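Local coordinates for protein acidocalcisomal pyrophosphatase (PDB 5CUV) that probably hydrolyses inorganic diphosphate to phosphate, with magnesium as cofactor, in the acidocalcisomes of Trypanosoma cruzi, at residues R223-C228 with G308-V313; P179-L184 with I249-K254. One frame throughout, in Å; residues are numbered along the deposited sequence.

Interaction 1: residues R223-C228 with G308-V313. With MLT (D-malate), chain C.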
loop_
_atom_site.group_PDB
_atom_site.type_symbol
_atom_site.label_atom_id
_atom_site.label_comp_id
_atom_site.label_asym_id
_atom_site.label_seq_id
_atom_site.Cartn_x
_atom_site.Cartn_y
_atom_site.Cartn_z
ATOM N N ARG A 223 -14.277 -1.361 -14.702
ATOM C CA ARG A 223 -13.160 -2.163 -15.110
ATOM C C ARG A 223 -13.019 -2.189 -16.638
ATOM O O ARG A 223 -13.745 -2.904 -17.360
ATOM C CB ARG A 223 -13.388 -3.557 -14.598
ATOM C CG ARG A 223 -12.131 -4.312 -14.518
ATOM C CD ARG A 223 -12.079 -5.003 -13.157
ATOM N NE ARG A 223 -10.763 -5.578 -12.962
ATOM C CZ ARG A 223 -10.108 -5.527 -11.816
ATOM N NH1 ARG A 223 -10.676 -4.930 -10.763
ATOM N NH2 ARG A 223 -8.873 -6.054 -11.756
ATOM N N TYR A 224 -12.028 -1.471 -17.145
ATOM C CA TYR A 224 -11.877 -1.409 -18.578
ATOM C C TYR A 224 -10.497 -1.807 -19.039
ATOM O O TYR A 224 -9.547 -1.737 -18.268
ATOM C CB TYR A 224 -12.157 0.027 -19.040
ATOM C CG TYR A 224 -13.546 0.561 -18.796
ATOM C CD1 TYR A 224 -13.954 0.991 -17.538
ATOM C CD2 TYR A 224 -14.439 0.740 -19.866
ATOM C CE1 TYR A 224 -15.204 1.591 -17.357
ATOM C CE2 TYR A 224 -15.705 1.348 -19.700
ATOM C CZ TYR A 224 -16.084 1.763 -18.445
ATOM O OH TYR A 224 -17.387 2.242 -18.260
ATOM N N ASN A 225 -10.388 -2.219 -20.295
ATOM C CA ASN A 225 -9.097 -2.537 -20.841
ATOM C C ASN A 225 -8.504 -1.274 -21.462
ATOM O O ASN A 225 -9.225 -0.479 -22.000
ATOM C CB ASN A 225 -9.199 -3.646 -21.886
ATOM C CG ASN A 225 -9.213 -5.062 -21.234
ATOM O OD1 ASN A 225 -8.559 -5.301 -20.183
ATOM N ND2 ASN A 225 -9.956 -5.997 -21.853
ATOM N N PHE A 226 -7.197 -1.087 -21.349
ATOM C CA PHE A 226 -6.501 0.081 -21.874
ATOM C C PHE A 226 -5.258 -0.402 -22.691
ATOM O O PHE A 226 -4.577 -1.362 -22.331
ATOM C CB PHE A 226 -6.092 0.956 -20.663
ATOM C CG PHE A 226 -4.929 1.875 -20.918
ATOM C CD1 PHE A 226 -3.638 1.453 -20.678
ATOM C CD2 PHE A 226 -5.128 3.173 -21.393
ATOM C CE1 PHE A 226 -2.538 2.314 -20.903
ATOM C CE2 PHE A 226 -4.052 4.045 -21.627
ATOM C CZ PHE A 226 -2.747 3.616 -21.376
ATOM N N ILE A 227 -4.976 0.256 -23.801
ATOM C CA ILE A 227 -3.843 -0.097 -24.646
ATOM C C ILE A 227 -2.843 1.042 -24.649
ATOM O O ILE A 227 -3.133 2.156 -25.088
ATOM C CB ILE A 227 -4.275 -0.389 -26.078
ATOM C CG1 ILE A 227 -5.312 -1.491 -26.059
ATOM C CG2 ILE A 227 -3.141 -0.896 -26.888
ATOM C CD1 ILE A 227 -6.054 -1.626 -27.380
ATOM N N CYS A 228 -1.660 0.764 -24.116
ATOM C CA CYS A 228 -0.659 1.769 -24.062
ATOM C C CYS A 228 -0.052 1.994 -25.422
ATOM O O CYS A 228 0.384 1.075 -26.065
ATOM C CB CYS A 228 0.420 1.369 -23.109
ATOM S SG CYS A 228 1.628 2.673 -22.975
ATOM N N GLY A 308 2.192 -0.873 -26.545
ATOM C CA GLY A 308 1.166 -1.862 -26.815
ATOM C C GLY A 308 0.741 -2.750 -25.644
ATOM O O GLY A 308 -0.119 -3.591 -25.813
ATOM N N GLN A 309 1.310 -2.593 -24.456
ATOM C CA GLN A 309 0.884 -3.415 -23.329
ATOM C C GLN A 309 -0.579 -3.122 -22.982
ATOM O O GLN A 309 -1.024 -1.958 -23.045
ATOM C CB GLN A 309 1.730 -3.110 -22.121
ATOM C CG GLN A 309 1.365 -3.930 -20.934
ATOM C CD GLN A 309 2.241 -3.625 -19.721
ATOM O OE1 GLN A 309 3.351 -3.123 -19.862
ATOM N NE2 GLN A 309 1.744 -3.942 -18.521
ATOM N N VAL A 310 -1.332 -4.168 -22.603
ATOM C CA VAL A 310 -2.739 -4.010 -22.229
ATOM C C VAL A 310 -2.988 -4.325 -20.749
ATOM O O VAL A 310 -2.418 -5.243 -20.190
ATOM C CB VAL A 310 -3.582 -4.925 -23.080
ATOM C CG1 VAL A 310 -5.050 -4.713 -22.770
ATOM C CG2 VAL A 310 -3.172 -4.726 -24.547
ATOM N N GLY A 311 -3.864 -3.565 -20.113
ATOM C CA GLY A 311 -4.138 -3.792 -18.714
ATOM C C GLY A 311 -5.492 -3.252 -18.282
ATOM O O GLY A 311 -6.068 -2.357 -18.957
ATOM N N ALA A 312 -6.027 -3.799 -17.182
ATOM C CA ALA A 312 -7.284 -3.320 -16.664
ATOM C C ALA A 312 -7.160 -1.971 -15.894
ATOM O O ALA A 312 -6.302 -1.785 -14.977
ATOM C CB ALA A 312 -7.903 -4.364 -15.773
ATOM N N VAL A 313 -8.049 -1.036 -16.242
ATOM C CA VAL A 313 -8.045 0.251 -15.579
ATOM C C VAL A 313 -9.405 0.634 -15.015
ATOM O O VAL A 313 -10.455 0.072 -15.350
ATOM C CB VAL A 313 -7.568 1.365 -16.537
ATOM C CG1 VAL A 313 -6.150 1.086 -17.018
ATOM C CG2 VAL A 313 -8.534 1.445 -17.747
HETATM C C1 MLT C . -14.907 -3.871 -11.116
HETATM O O1 MLT C . -14.684 -5.085 -11.084
HETATM O O2 MLT C . -15.830 -3.448 -11.799
HETATM C C2 MLT C . -14.043 -2.903 -10.316
HETATM O O3 MLT C . -13.019 -3.560 -9.555
HETATM C C3 MLT C . -14.917 -1.978 -9.438
HETATM C C4 MLT C . -14.053 -1.043 -8.579
HETATM O O4 MLT C . -12.845 -1.102 -8.614
HETATM O O5 MLT C . -14.636 -0.149 -7.764
#
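At the edge of the Arg223 guanidinium, near its plane, lies the C2 hydroxyl oxygen of D-malate, O3, which takes a hydrogen bond from Arg223 NH1 at 3.0 Å. The methyl of Ala312 comes in obliquely, with CB 4.2 Å from Arg223 NE. The Tyr224 ring has the carbonyl oxygen of Val313 at its edge, and it also meets the ring of Tyr207. The Phe226 ring is met obliquely by CG1 of Val313, which lies 3.6 Å from Phe226 CB. Phe305 meets the same ring edge-to-face.

Strands 224-228 and 310-323 are antiparallel neighbours in one mixed sheet. Tyr224 with Val313 and Phe226 with Gly311 are hydrogen-bonded pairs. In the first, Tyr224 N donates to Val313 O at 2.8 Å and Val313 N donates back to Tyr224 O. In the second, Phe226 N donates to Gly311 O at 2.9 Å and Gly311 N returns a bond to Phe226 O. Beyond the ladder, Cys228 N reaches Gln309 O in a nearly straight bond (178°).

Tyr224, Phe226 and Val313 share one face of the sheet. On the other, Ile227 and Val310 lie side by side, with Ile227 CG1 4.2 Å from Val310 CG2. Asn225 is also on this face, and its ND2 bonds to Pro205 O. Phe226 CG stands anti to the backbone N (chi1 157°), which turns the ring away from Val313, toward Ala297 and Glu299 of strand 296-299.

The Tyr224-Val313 pair holds the start of the strand. It probably helps to place Arg223, which offers a cationic N-H to the malate hydroxyl.

Interaction 2: residues P179-L184 with I249-K254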
loop_
_atom_site.group_PDB
_atom_site.type_symbol
_atom_site.label_atom_id
_atom_site.label_comp_id
_atom_site.label_asym_id
_atom_site.label_seq_id
_atom_site.Cartn_x
_atom_site.Cartn_y
_atom_site.Cartn_z
ATOM N N PRO A 179 10.203 1.983 -40.250
ATOM C CA PRO A 179 8.806 1.685 -40.625
ATOM C C PRO A 179 8.355 0.223 -40.519
ATOM O O PRO A 179 7.191 -0.080 -40.736
ATOM C CB PRO A 179 8.706 2.175 -42.062
ATOM C CG PRO A 179 9.901 3.073 -42.275
ATOM C CD PRO A 179 10.968 2.410 -41.432
ATOM N N SER A 180 9.257 -0.690 -40.206
ATOM C CA SER A 180 8.832 -2.066 -40.116
ATOM C C SER A 180 8.330 -2.448 -38.734
ATOM O O SER A 180 7.690 -3.490 -38.575
ATOM C CB SER A 180 9.975 -3.005 -40.498
ATOM O OG SER A 180 11.164 -2.625 -39.864
ATOM N N TYR A 181 8.627 -1.610 -37.743
ATOM C CA TYR A 181 8.258 -1.880 -36.367
ATOM C C TYR A 181 6.753 -1.995 -36.201
ATOM O O TYR A 181 5.987 -1.156 -36.677
ATOM C CB TYR A 181 8.796 -0.782 -35.435
ATOM C CG TYR A 181 8.628 -1.137 -34.001
ATOM C CD1 TYR A 181 9.425 -2.116 -33.404
ATOM C CD2 TYR A 181 7.615 -0.579 -33.270
ATOM C CE1 TYR A 181 9.189 -2.531 -32.092
ATOM C CE2 TYR A 181 7.358 -0.971 -31.972
ATOM C CZ TYR A 181 8.139 -1.952 -31.385
ATOM O OH TYR A 181 7.802 -2.364 -30.119
ATOM N N ARG A 182 6.343 -3.047 -35.522
ATOM C CA ARG A 182 4.948 -3.272 -35.291
ATOM C C ARG A 182 4.873 -4.135 -34.033
ATOM O O ARG A 182 5.781 -4.935 -33.760
ATOM C CB ARG A 182 4.340 -4.049 -36.458
ATOM C CG ARG A 182 4.247 -3.350 -37.833
ATOM C CD ARG A 182 3.143 -2.360 -37.820
ATOM N NE ARG A 182 2.929 -1.671 -39.075
ATOM C CZ ARG A 182 3.862 -0.952 -39.705
ATOM N NH1 ARG A 182 5.089 -0.837 -39.199
ATOM N NH2 ARG A 182 3.546 -0.299 -40.819
ATOM N N VAL A 183 3.806 -3.954 -33.260
ATOM C CA VAL A 183 3.588 -4.759 -32.105
ATOM C C VAL A 183 2.317 -5.514 -32.518
ATOM O O VAL A 183 1.274 -4.913 -32.707
ATOM C CB VAL A 183 3.371 -3.904 -30.815
ATOM C CG1 VAL A 183 3.054 -4.846 -29.590
ATOM C CG2 VAL A 183 4.614 -3.130 -30.486
ATOM N N LEU A 184 2.416 -6.839 -32.675
ATOM C CA LEU A 184 1.271 -7.693 -33.081
ATOM C C LEU A 184 0.565 -8.307 -31.889
ATOM O O LEU A 184 1.198 -8.504 -30.857
ATOM C CB LEU A 184 1.739 -8.844 -33.985
ATOM C CG LEU A 184 2.542 -8.611 -35.290
ATOM C CD1 LEU A 184 1.970 -9.494 -36.350
ATOM C CD2 LEU A 184 2.456 -7.217 -35.751
ATOM N N ILE A 249 0.300 -2.133 -33.757
ATOM C CA ILE A 249 0.744 -0.844 -33.367
ATOM C C ILE A 249 1.963 -0.586 -34.158
ATOM O O ILE A 249 2.802 -1.476 -34.341
ATOM C CB ILE A 249 1.071 -0.794 -31.899
ATOM C CG1 ILE A 249 -0.193 -0.426 -31.143
ATOM C CG2 ILE A 249 2.115 0.313 -31.606
ATOM C CD1 ILE A 249 -0.043 -0.628 -29.697
ATOM N N LYS A 250 2.048 0.641 -34.657
ATOM C CA LYS A 250 3.190 1.043 -35.435
ATOM C C LYS A 250 3.755 2.314 -34.884
ATOM O O LYS A 250 3.118 3.007 -34.080
ATOM C CB LYS A 250 2.779 1.227 -36.878
ATOM C CG LYS A 250 1.527 2.002 -37.015
ATOM C CD LYS A 250 1.727 3.159 -37.964
ATOM C CE LYS A 250 1.284 2.773 -39.323
ATOM N NZ LYS A 250 0.486 3.915 -39.849
ATOM N N GLN A 251 4.977 2.607 -35.288
ATOM C CA GLN A 251 5.655 3.822 -34.855
ATOM C C GLN A 251 5.235 4.876 -35.865
ATOM O O GLN A 251 4.895 4.543 -36.994
ATOM C CB GLN A 251 7.169 3.600 -34.883
ATOM C CG GLN A 251 8.030 4.716 -34.323
ATOM C CD GLN A 251 9.320 4.151 -33.674
ATOM O OE1 GLN A 251 9.834 3.085 -34.075
ATOM N NE2 GLN A 251 9.840 4.866 -32.683
ATOM N N ASP A 252 5.205 6.132 -35.434
ATOM C CA ASP A 252 4.832 7.209 -36.320
ATOM C C ASP A 252 6.097 7.690 -36.983
ATOM O O ASP A 252 6.925 8.384 -36.365
ATOM C CB ASP A 252 4.192 8.354 -35.567
ATOM C CG ASP A 252 3.654 9.427 -36.503
ATOM O OD1 ASP A 252 3.524 9.160 -37.725
ATOM O OD2 ASP A 252 3.349 10.537 -36.013
ATOM N N ILE A 253 6.247 7.275 -38.239
ATOM C CA ILE A 253 7.388 7.628 -39.053
ATOM C C ILE A 253 6.860 8.409 -40.232
ATOM O O ILE A 253 5.888 8.010 -40.865
ATOM C CB ILE A 253 8.075 6.387 -39.609
ATOM C CG1 ILE A 253 8.193 5.300 -38.539
ATOM C CG2 ILE A 253 9.421 6.773 -40.136
ATOM C CD1 ILE A 253 9.016 5.724 -37.313
ATOM N N LYS A 254 7.484 9.539 -40.507
ATOM C CA LYS A 254 7.105 10.369 -41.635
ATOM C C LYS A 254 8.432 10.590 -42.392
ATOM O O LYS A 254 9.491 10.828 -41.784
ATOM C CB LYS A 254 6.497 11.679 -41.150
ATOM C CG LYS A 254 5.636 12.349 -42.179
ATOM C CD LYS A 254 5.281 13.745 -41.693
ATOM C CE LYS A 254 4.426 14.554 -42.719
ATOM N NZ LYS A 254 4.148 15.950 -42.212
HETATM O O HOH W 1 6.463 1.103 -37.484
#
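Ile249 pairs with Val183 in an antiparallel beta ladder, inside a six-stranded antiparallel sheet that also holds strands 166-173 and 238-240. Ile249 has the largest area buried by the contact. Its backbone forms both ladder bonds. Val183 N donates to Ile249 O at 2.9 Å, in the carbonyl plane and on a lone pair. Ile249 N donates to Val183 O at 3.1 Å and is straighter (168°). The side chains share a face, with Ile249 CB 4.0 Å from Val183 CB. Ile240 packs on Ile249 there, and Thr170 on Val183.

Arg182 is on the other face, beside Lys250. Both side chains point the same way. Lys250 CB sits over one face of the guanidinium, offset toward its rim, 3.6 Å from Arg182 NE. The arginine chain bends at chi2 (-75°), which folds its flat end back over its own loop. NH2 forms a salt bridge to Glu244. This carboxylate probably eases the placing of the two like charges, as Lys250 also touches Glu244.

Tyr181 precedes the strand, with Tyr181 CB 4.2 Å from Gln251 OE1. The approach is loose; Gln251 OE1 takes its hydrogen bond from Tyr177 N. The phenol OH bonds to Glu172. Pro179 extends the contact by a light apolar touch, CG to Ile253 CG2.

The loop before the strand is tied to Arg182. Arg182 NH1 donates to Pro179 O and to Tyr181 O, both at 2.7 Å, and in each bond the nitrogen stands well above the carbonyl plane.

Overall arrangement
The centres of interactions 1 and 2 are 19 Å apart. Their segments alternate along the chain: 179-184, 223-228, 249-254, 308-313. Each contact joins two strands antiparallel, but in different sheets. Interaction 1 lies in the mixed sheet, near the malate pocket and about 16 Å from the chain centre. Interaction 2 lies in the antiparallel sheet, its centre about 35 Å from that point. The sheets meet at Ile249, whose CD1 lies 3.4 Å from Gly308 CA and also packs on Ile227. Tyr185 of strand 182-189 adds a second bridge, touching Ile227 and Val310. Interaction 1 touches the second subunit through its strands (Asn225, Val310), interaction 2 through the loop at Pro179 and Ser180.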